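Local atomic coordinates of trigger factor (Thermotoga maritima, PDB entry 2NSA), a protein that probably acts as a ribosome-associated chaperone and peptidyl-prolyl cis-trans isomerase, keeping newly made polypeptides open, and is represented here by its C-terminal chaperone domain. Residues Ser28-Leu33 against Val155-Leu160; Arg48-Leu53 against Glu83-Ile88. All coordinates share one frame; numbering follows the deposited sequence.

In the fold
In this all-helical C-terminal piece of trigger factor, one long-range contact encloses another. From the N terminus, the chain passes through helix 6-12 and then helix 25-36, where Ser28-Leu33 waits for a partner 122 residues further on. The next helix, 47-64, meets helix 77-105 in contact 2, which closes a short loop of mostly helical residues. Helices 111-125 and 129-138 follow before helix 140-160 returns to helix 25-36 and closes contact 1, so that the small loop lies wholly within the large one. The two contacts lie on opposite sides of the chain's centre, with their own centres about 25 Å apart.

Contact 1: Ser28-Leu33 against Val155-Leu160; sequences SMREQL and VLDLLL
Leu160 is the most deeply engaged apolar side chain of this interface, its two methyls lodged among Met29, Arg30 and Leu33. Leu160 CD2 lies 3.3 Å from CB of Met29, a selenomethionine, closer than carbon atoms usually come, while Leu160 CD1 sits 3.6 Å from Arg30 CG, where the two side chains cross at about a right angle. Leu33 sends its CD2 methyl between three leucines: it is 3.7 Å from Leu156 CD2, and it also touches Leu160 CD2 and Leu159 CB. Leu33 CG is anti to the backbone N (chi1 179°), which places the CD2 methyl among the leucines of helix 140-160; Leu9 of helix 6-12 also touches Leu33.

The polar part is a salt bridge. Arg30 NE approaches Asp157 OD1 at 2.9 Å, but the hydrogen bond is weak, bent to 128° at the hydrogen, and the guanidinium and carboxylate planes are turned 40° apart. A leucine in place of Arg30 would probably leave the Asp157 carboxylate without its cationic mate across the contact.

The arrangement is a near-perpendicular helix crossing, in which a leucine-rich core flanked by an ion pair joins helix 25-36 to helix 140-160, the last helix, within the trigger factor C-terminal domain.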
ATOM      1  N   SER A  28       8.347  -9.097  -4.365  1.00 48.18           N
ATOM      2  CA  SER A  28       7.498  -9.765  -5.346  1.00 47.32           C
ATOM      3  C   SER A  28       6.130 -10.166  -4.796  1.00 46.83           C
ATOM      4  O   SER A  28       5.097  -9.751  -5.321  1.00 45.59           O
ATOM      5  CB  SER A  28       8.214 -11.004  -5.894  1.00 47.99           C
ATOM      6  OG  SER A  28       7.439 -11.647  -6.892  1.00 48.76           O
HETATM    7  N   MSE A  29       6.128 -10.977  -3.742  1.00 46.46           N
HETATM    8  CA  MSE A  29       4.882 -11.436  -3.134  1.00 46.50           C
HETATM    9  C   MSE A  29       4.007 -10.283  -2.645  1.00 44.14           C
HETATM   10  O   MSE A  29       2.793 -10.294  -2.846  1.00 43.36           O
HETATM   11  CB  MSE A  29       5.177 -12.386  -1.970  1.00 49.95           C
HETATM   12  CG  MSE A  29       5.732 -13.745  -2.381  1.00 54.36           C
HETATM   13 SE   MSE A  29       4.444 -14.882  -3.285  1.00 62.90          SE
HETATM   14  CE  MSE A  29       3.771 -15.849  -1.753  1.00 57.86           C
ATOM     15  N   ARG A  30       4.616  -9.291  -2.000  1.00 42.20           N
ATOM     16  CA  ARG A  30       3.855  -8.148  -1.507  1.00 41.17           C
ATOM     17  C   ARG A  30       3.138  -7.460  -2.657  1.00 39.83           C
ATOM     18  O   ARG A  30       1.970  -7.091  -2.541  1.00 39.33           O
ATOM     19  CB  ARG A  30       4.773  -7.143  -0.810  1.00 42.19           C
ATOM     20  CG  ARG A  30       5.269  -7.592   0.547  1.00 44.69           C
ATOM     21  CD  ARG A  30       6.353  -6.669   1.061  1.00 46.25           C
ATOM     22  NE  ARG A  30       7.195  -7.341   2.047  1.00 49.53           N
ATOM     23  CZ  ARG A  30       8.416  -6.941   2.387  1.00 51.07           C
ATOM     24  NH1 ARG A  30       8.945  -5.861   1.822  1.00 50.59           N
ATOM     25  NH2 ARG A  30       9.117  -7.631   3.277  1.00 50.88           N
ATOM     26  N   GLU A  31       3.842  -7.298  -3.770  1.00 39.28           N
ATOM     27  CA  GLU A  31       3.281  -6.644  -4.944  1.00 37.81           C
ATOM     28  C   GLU A  31       2.008  -7.329  -5.444  1.00 36.80           C
ATOM     29  O   GLU A  31       0.975  -6.679  -5.604  1.00 35.38           O
ATOM     30  CB  GLU A  31       4.325  -6.601  -6.064  1.00 40.28           C
ATOM     31  CG  GLU A  31       3.989  -5.654  -7.201  1.00 43.83           C
ATOM     32  CD  GLU A  31       5.076  -5.609  -8.261  1.00 46.29           C
ATOM     33  OE1 GLU A  31       6.260  -5.444  -7.894  1.00 47.92           O
ATOM     34  OE2 GLU A  31       4.748  -5.728  -9.462  1.00 48.04           O
ATOM     35  N   GLN A  32       2.071  -8.635  -5.688  1.00 35.88           N
ATOM     36  CA  GLN A  32       0.897  -9.353  -6.176  1.00 35.27           C
ATOM     37  C   GLN A  32      -0.202  -9.395  -5.121  1.00 33.07           C
ATOM     38  O   GLN A  32      -1.389  -9.349  -5.446  1.00 31.46           O
ATOM     39  CB  GLN A  32       1.270 -10.778  -6.603  1.00 38.63           C
ATOM     40  CG  GLN A  32       0.108 -11.554  -7.216  1.00 43.34           C
ATOM     41  CD  GLN A  32       0.548 -12.824  -7.927  1.00 46.57           C
ATOM     42  OE1 GLN A  32       1.172 -13.702  -7.330  1.00 49.57           O
ATOM     43  NE2 GLN A  32       0.221 -12.924  -9.213  1.00 48.79           N
ATOM     44  N   LEU A  33       0.195  -9.486  -3.857  1.00 31.59           N
ATOM     45  CA  LEU A  33      -0.770  -9.519  -2.767  1.00 29.14           C
ATOM     46  C   LEU A  33      -1.554  -8.210  -2.749  1.00 27.72           C
ATOM     47  O   LEU A  33      -2.784  -8.212  -2.706  1.00 28.83           O
ATOM     48  CB  LEU A  33      -0.053  -9.720  -1.431  1.00 29.03           C
ATOM     49  CG  LEU A  33      -0.936  -9.751  -0.182  1.00 28.97           C
ATOM     50  CD1 LEU A  33      -2.018 -10.807  -0.332  1.00 27.62           C
ATOM     51  CD2 LEU A  33      -0.064 -10.030   1.033  1.00 27.33           C
ATOM     52  N   VAL A 155       1.134  -6.355   8.227  1.00 13.14           N
ATOM     53  CA  VAL A 155      -0.007  -7.139   7.782  1.00 14.58           C
ATOM     54  C   VAL A 155       0.343  -7.919   6.517  1.00 15.04           C
ATOM     55  O   VAL A 155       0.051  -9.111   6.419  1.00 14.96           O
ATOM     56  CB  VAL A 155      -1.243  -6.242   7.533  1.00 13.86           C
ATOM     57  CG1 VAL A 155      -2.368  -7.051   6.888  1.00 15.69           C
ATOM     58  CG2 VAL A 155      -1.721  -5.659   8.858  1.00 15.67           C
ATOM     59  N   LEU A 156       0.980  -7.262   5.551  1.00 14.11           N
ATOM     60  CA  LEU A 156       1.348  -7.959   4.321  1.00 15.15           C
ATOM     61  C   LEU A 156       2.313  -9.114   4.595  1.00 15.40           C
ATOM     62  O   LEU A 156       2.132 -10.214   4.067  1.00 16.69           O
ATOM     63  CB  LEU A 156       1.980  -6.989   3.322  1.00 16.04           C
ATOM     64  CG  LEU A 156       1.038  -5.879   2.849  1.00 15.01           C
ATOM     65  CD1 LEU A 156       1.843  -4.905   2.001  1.00 17.09           C
ATOM     66  CD2 LEU A 156      -0.132  -6.453   2.062  1.00 17.38           C
ATOM     67  N   ASP A 157       3.329  -8.871   5.420  1.00 14.62           N
ATOM     68  CA  ASP A 157       4.304  -9.917   5.736  1.00 16.17           C
ATOM     69  C   ASP A 157       3.633 -11.114   6.404  1.00 16.20           C
ATOM     70  O   ASP A 157       3.930 -12.263   6.073  1.00 19.05           O
ATOM     71  CB  ASP A 157       5.414  -9.366   6.630  1.00 16.92           C
ATOM     72  CG  ASP A 157       6.400  -8.488   5.867  1.00 19.00           C
ATOM     73  OD1 ASP A 157       6.284  -8.398   4.630  1.00 21.20           O
ATOM     74  OD2 ASP A 157       7.291  -7.896   6.506  1.00 25.98           O
ATOM     75  N   LEU A 158       2.729 -10.850   7.343  1.00 16.39           N
ATOM     76  CA  LEU A 158       2.025 -11.935   8.024  1.00 17.91           C
ATOM     77  C   LEU A 158       1.207 -12.764   7.040  1.00 19.41           C
ATOM     78  O   LEU A 158       1.197 -13.996   7.111  1.00 21.33           O
ATOM     79  CB  LEU A 158       1.106 -11.379   9.115  1.00 19.04           C
ATOM     80  CG  LEU A 158       1.777 -10.925  10.410  1.00 21.40           C
ATOM     81  CD1 LEU A 158       0.784 -10.133  11.253  1.00 21.99           C
ATOM     82  CD2 LEU A 158       2.280 -12.145  11.181  1.00 24.36           C
ATOM     83  N   LEU A 159       0.508 -12.103   6.123  1.00 18.84           N
ATOM     84  CA  LEU A 159      -0.284 -12.842   5.151  1.00 17.49           C
ATOM     85  C   LEU A 159       0.610 -13.715   4.276  1.00 20.81           C
ATOM     86  O   LEU A 159       0.309 -14.886   4.050  1.00 20.11           O
ATOM     87  CB  LEU A 159      -1.101 -11.889   4.273  1.00 19.35           C
ATOM     88  CG  LEU A 159      -2.198 -11.093   4.983  1.00 19.34           C
ATOM     89  CD1 LEU A 159      -2.835 -10.130   3.986  1.00 21.06           C
ATOM     90  CD2 LEU A 159      -3.249 -12.032   5.569  1.00 21.49           C
ATOM     91  N   LEU A 160       1.711 -13.152   3.789  1.00 20.13           N
ATOM     92  CA  LEU A 160       2.616 -13.918   2.939  1.00 21.75           C
ATOM     93  C   LEU A 160       3.178 -15.129   3.670  1.00 21.36           C
ATOM     94  O   LEU A 160       3.357 -16.196   3.075  1.00 22.89           O
ATOM     95  CB  LEU A 160       3.768 -13.039   2.459  1.00 20.21           C
ATOM     96  CG  LEU A 160       3.392 -11.867   1.554  1.00 22.07           C
ATOM     97  CD1 LEU A 160       4.647 -11.090   1.213  1.00 22.25           C
ATOM     98  CD2 LEU A 160       2.710 -12.381   0.287  1.00 24.30           C
TER

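Contact 2: Arg48-Leu53 against Glu83-Ile88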
ATOM      1  N   ARG A  48     -19.202  10.874  -7.454  1.00 17.19           N
ATOM      2  CA  ARG A  48     -18.771  12.249  -7.259  1.00 15.60           C
ATOM      3  C   ARG A  48     -17.531  12.309  -6.365  1.00 16.03           C
ATOM      4  O   ARG A  48     -16.587  13.051  -6.653  1.00 15.03           O
ATOM      5  CB  ARG A  48     -19.898  13.106  -6.663  1.00 17.47           C
ATOM      6  CG  ARG A  48     -19.526  14.580  -6.468  1.00 18.11           C
ATOM      7  CD  ARG A  48     -19.007  15.227  -7.750  1.00 18.51           C
ATOM      8  NE  ARG A  48     -18.398  16.531  -7.481  1.00 21.59           N
ATOM      9  CZ  ARG A  48     -17.437  17.075  -8.223  1.00 20.30           C
ATOM     10  NH1 ARG A  48     -16.973  16.432  -9.287  1.00 19.33           N
ATOM     11  NH2 ARG A  48     -16.928  18.252  -7.885  1.00 23.40           N
ATOM     12  N   THR A  49     -17.518  11.527  -5.288  1.00 15.62           N
ATOM     13  CA  THR A  49     -16.361  11.522  -4.395  1.00 14.51           C
ATOM     14  C   THR A  49     -15.110  11.116  -5.170  1.00 14.61           C
ATOM     15  O   THR A  49     -14.035  11.707  -5.000  1.00 16.28           O
ATOM     16  CB  THR A  49     -16.547  10.531  -3.227  1.00 15.88           C
ATOM     17  OG1 THR A  49     -17.636  10.966  -2.404  1.00 15.53           O
ATOM     18  CG2 THR A  49     -15.278  10.462  -2.381  1.00 14.59           C
ATOM     19  N   LEU A  50     -15.252  10.105  -6.017  1.00 14.50           N
ATOM     20  CA  LEU A  50     -14.130   9.631  -6.820  1.00 16.12           C
ATOM     21  C   LEU A  50     -13.678  10.707  -7.813  1.00 16.62           C
ATOM     22  O   LEU A  50     -12.476  10.888  -8.021  1.00 17.33           O
ATOM     23  CB  LEU A  50     -14.511   8.332  -7.538  1.00 15.88           C
ATOM     24  CG  LEU A  50     -14.810   7.178  -6.562  1.00 15.86           C
ATOM     25  CD1 LEU A  50     -15.230   5.925  -7.326  1.00 17.28           C
ATOM     26  CD2 LEU A  50     -13.579   6.886  -5.720  1.00 18.81           C
ATOM     27  N   GLU A  51     -14.623  11.423  -8.422  1.00 15.60           N
ATOM     28  CA  GLU A  51     -14.250  12.489  -9.356  1.00 15.89           C
ATOM     29  C   GLU A  51     -13.405  13.519  -8.619  1.00 16.11           C
ATOM     30  O   GLU A  51     -12.406  14.010  -9.140  1.00 17.13           O
ATOM     31  CB  GLU A  51     -15.482  13.202  -9.924  1.00 14.87           C
ATOM     32  CG  GLU A  51     -16.377  12.326 -10.752  1.00 17.49           C
ATOM     33  CD  GLU A  51     -17.559  13.080 -11.325  1.00 18.64           C
ATOM     34  OE1 GLU A  51     -17.985  14.089 -10.717  1.00 17.54           O
ATOM     35  OE2 GLU A  51     -18.074  12.652 -12.381  1.00 21.39           O
ATOM     36  N   ILE A  52     -13.815  13.846  -7.395  1.00 17.15           N
ATOM     37  CA  ILE A  52     -13.086  14.825  -6.594  1.00 16.82           C
ATOM     38  C   ILE A  52     -11.676  14.333  -6.269  1.00 18.18           C
ATOM     39  O   ILE A  52     -10.714  15.108  -6.333  1.00 19.36           O
ATOM     40  CB  ILE A  52     -13.833  15.139  -5.275  1.00 18.43           C
ATOM     41  CG1 ILE A  52     -15.175  15.814  -5.592  1.00 18.01           C
ATOM     42  CG2 ILE A  52     -12.998  16.069  -4.404  1.00 18.90           C
ATOM     43  CD1 ILE A  52     -16.078  15.963  -4.385  1.00 19.12           C
ATOM     44  N   LEU A  53     -11.547  13.052  -5.929  1.00 16.15           N
ATOM     45  CA  LEU A  53     -10.236  12.497  -5.597  1.00 15.47           C
ATOM     46  C   LEU A  53      -9.327  12.485  -6.823  1.00 16.51           C
ATOM     47  O   LEU A  53      -8.120  12.716  -6.718  1.00 16.40           O
ATOM     48  CB  LEU A  53     -10.379  11.082  -5.021  1.00 15.50           C
ATOM     49  CG  LEU A  53     -11.159  11.052  -3.704  1.00 17.47           C
ATOM     50  CD1 LEU A  53     -11.189   9.635  -3.159  1.00 17.60           C
ATOM     51  CD2 LEU A  53     -10.506  11.994  -2.697  1.00 18.97           C
ATOM     52  N   GLU A  83      -8.778   5.789 -15.723  1.00 19.39           N
ATOM     53  CA  GLU A  83      -7.821   4.859 -15.131  1.00 21.23           C
ATOM     54  C   GLU A  83      -7.489   5.250 -13.701  1.00 21.56           C
ATOM     55  O   GLU A  83      -7.445   4.403 -12.803  1.00 19.95           O
ATOM     56  CB  GLU A  83      -6.525   4.808 -15.939  1.00 25.79           C
ATOM     57  CG  GLU A  83      -5.459   3.961 -15.260  1.00 32.36           C
ATOM     58  CD  GLU A  83      -4.362   3.521 -16.197  1.00 37.09           C
ATOM     59  OE1 GLU A  83      -4.683   3.059 -17.315  1.00 39.51           O
ATOM     60  OE2 GLU A  83      -3.180   3.623 -15.810  1.00 40.72           O
ATOM     61  N   LEU A  84      -7.246   6.538 -13.498  1.00 18.85           N
ATOM     62  CA  LEU A  84      -6.907   7.047 -12.181  1.00 18.09           C
ATOM     63  C   LEU A  84      -8.049   6.814 -11.200  1.00 17.94           C
ATOM     64  O   LEU A  84      -7.817   6.536 -10.018  1.00 17.49           O
ATOM     65  CB  LEU A  84      -6.571   8.538 -12.266  1.00 20.76           C
ATOM     66  CG  LEU A  84      -6.021   9.228 -11.018  1.00 21.35           C
ATOM     67  CD1 LEU A  84      -4.862   8.429 -10.443  1.00 24.08           C
ATOM     68  CD2 LEU A  84      -5.575  10.642 -11.380  1.00 22.80           C
ATOM     69  N   LYS A  85      -9.285   6.913 -11.683  1.00 15.42           N
ATOM     70  CA  LYS A  85     -10.430   6.701 -10.805  1.00 16.67           C
ATOM     71  C   LYS A  85     -10.438   5.262 -10.305  1.00 16.51           C
ATOM     72  O   LYS A  85     -10.682   5.005  -9.124  1.00 16.53           O
ATOM     73  CB  LYS A  85     -11.748   6.992 -11.530  1.00 18.31           C
ATOM     74  CG  LYS A  85     -12.965   6.878 -10.612  1.00 18.54           C
ATOM     75  CD  LYS A  85     -14.284   7.032 -11.364  1.00 22.69           C
ATOM     76  CE  LYS A  85     -14.442   8.419 -11.974  1.00 25.32           C
ATOM     77  NZ  LYS A  85     -15.769   8.518 -12.657  1.00 25.21           N
ATOM     78  N   GLU A  86     -10.169   4.320 -11.203  1.00 16.63           N
ATOM     79  CA  GLU A  86     -10.170   2.918 -10.806  1.00 18.96           C
ATOM     80  C   GLU A  86      -9.014   2.628  -9.852  1.00 18.44           C
ATOM     81  O   GLU A  86      -9.163   1.842  -8.912  1.00 16.92           O
ATOM     82  CB  GLU A  86     -10.096   2.010 -12.038  1.00 22.65           C
ATOM     83  CG  GLU A  86     -11.213   0.964 -12.096  1.00 33.17           C
ATOM     84  CD  GLU A  86     -12.614   1.577 -12.025  1.00 35.11           C
ATOM     85  OE1 GLU A  86     -12.942   2.443 -12.865  1.00 37.95           O
ATOM     86  OE2 GLU A  86     -13.391   1.188 -11.130  1.00 36.84           O
ATOM     87  N   ARG A  87      -7.868   3.263 -10.086  1.00 16.46           N
ATOM     88  CA  ARG A  87      -6.702   3.073  -9.222  1.00 17.63           C
ATOM     89  C   ARG A  87      -6.996   3.612  -7.829  1.00 17.25           C
ATOM     90  O   ARG A  87      -6.629   3.001  -6.822  1.00 15.84           O
ATOM     91  CB  ARG A  87      -5.477   3.793  -9.795  1.00 20.41           C
ATOM     92  CG  ARG A  87      -4.935   3.168 -11.074  1.00 26.99           C
ATOM     93  CD  ARG A  87      -3.562   3.729 -11.419  1.00 33.10           C
ATOM     94  NE  ARG A  87      -2.975   3.086 -12.595  1.00 39.64           N
ATOM     95  CZ  ARG A  87      -1.717   3.261 -12.989  1.00 41.36           C
ATOM     96  NH1 ARG A  87      -0.910   4.058 -12.301  1.00 42.76           N
ATOM     97  NH2 ARG A  87      -1.261   2.634 -14.067  1.00 43.07           N
ATOM     98  N   ILE A  88      -7.659   4.764  -7.776  1.00 14.28           N
ATOM     99  CA  ILE A  88      -8.000   5.373  -6.496  1.00 14.41           C
ATOM    100  C   ILE A  88      -9.007   4.516  -5.747  1.00 15.10           C
ATOM    101  O   ILE A  88      -8.879   4.322  -4.533  1.00 14.39           O
ATOM    102  CB  ILE A  88      -8.559   6.798  -6.683  1.00 14.46           C
ATOM    103  CG1 ILE A  88      -7.409   7.729  -7.093  1.00 14.18           C
ATOM    104  CG2 ILE A  88      -9.205   7.301  -5.392  1.00 16.73           C
ATOM    105  CD1 ILE A  88      -7.846   9.123  -7.492  1.00 15.54           C
TER
HETATM  106  O   HOH W   1     -16.936  10.743 -13.745  1.00 30.84           O
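Helices 47-64 and 77-105 cross steeply here, the axes of Arg48-Leu53 and Glu83-Ile88 approaching to 9.4 Å at 108°, with Leu50 and Lys85 the nearest residues by CA. This is a helix-helix crossing near the surface of the all-helical C-terminal domain of trigger factor, and it joins two helices consecutive but for the short helix 67-72.

At the centre the aliphatic part of Lys85 passes Leu50 at about a right angle, CG lying 3.7 Å from Leu50 CB. A carbon chain thus does the work of an apolar residue here, while its NZ comes near Glu51 CG. Beyond it, Ile88 meets Leu53 with both of its branches: CG2 lies 3.8 Å from Leu53 CD1, and CD1 rests near the backbone carbonyl of the same residue. With Ile88 CG1 anti to its own carbonyl carbon (chi1 -72°) and the chain extended at chi2, CD1 reaches that backbone. Val54, the next residue of helix 47-64, touches both Lys85 and Ile88.

On the outer side, Glu51 uses its two oxygens differently. OE1 receives Arg48 NH1 on the anti side of the carboxylate, in a salt bridge within the helix. OE2 and Lys85 NZ, 4.7 Å apart, are joined through one water, which donates to Glu51 OE2 at 2.6 Å and accepts from Lys85 NZ at 2.7 Å.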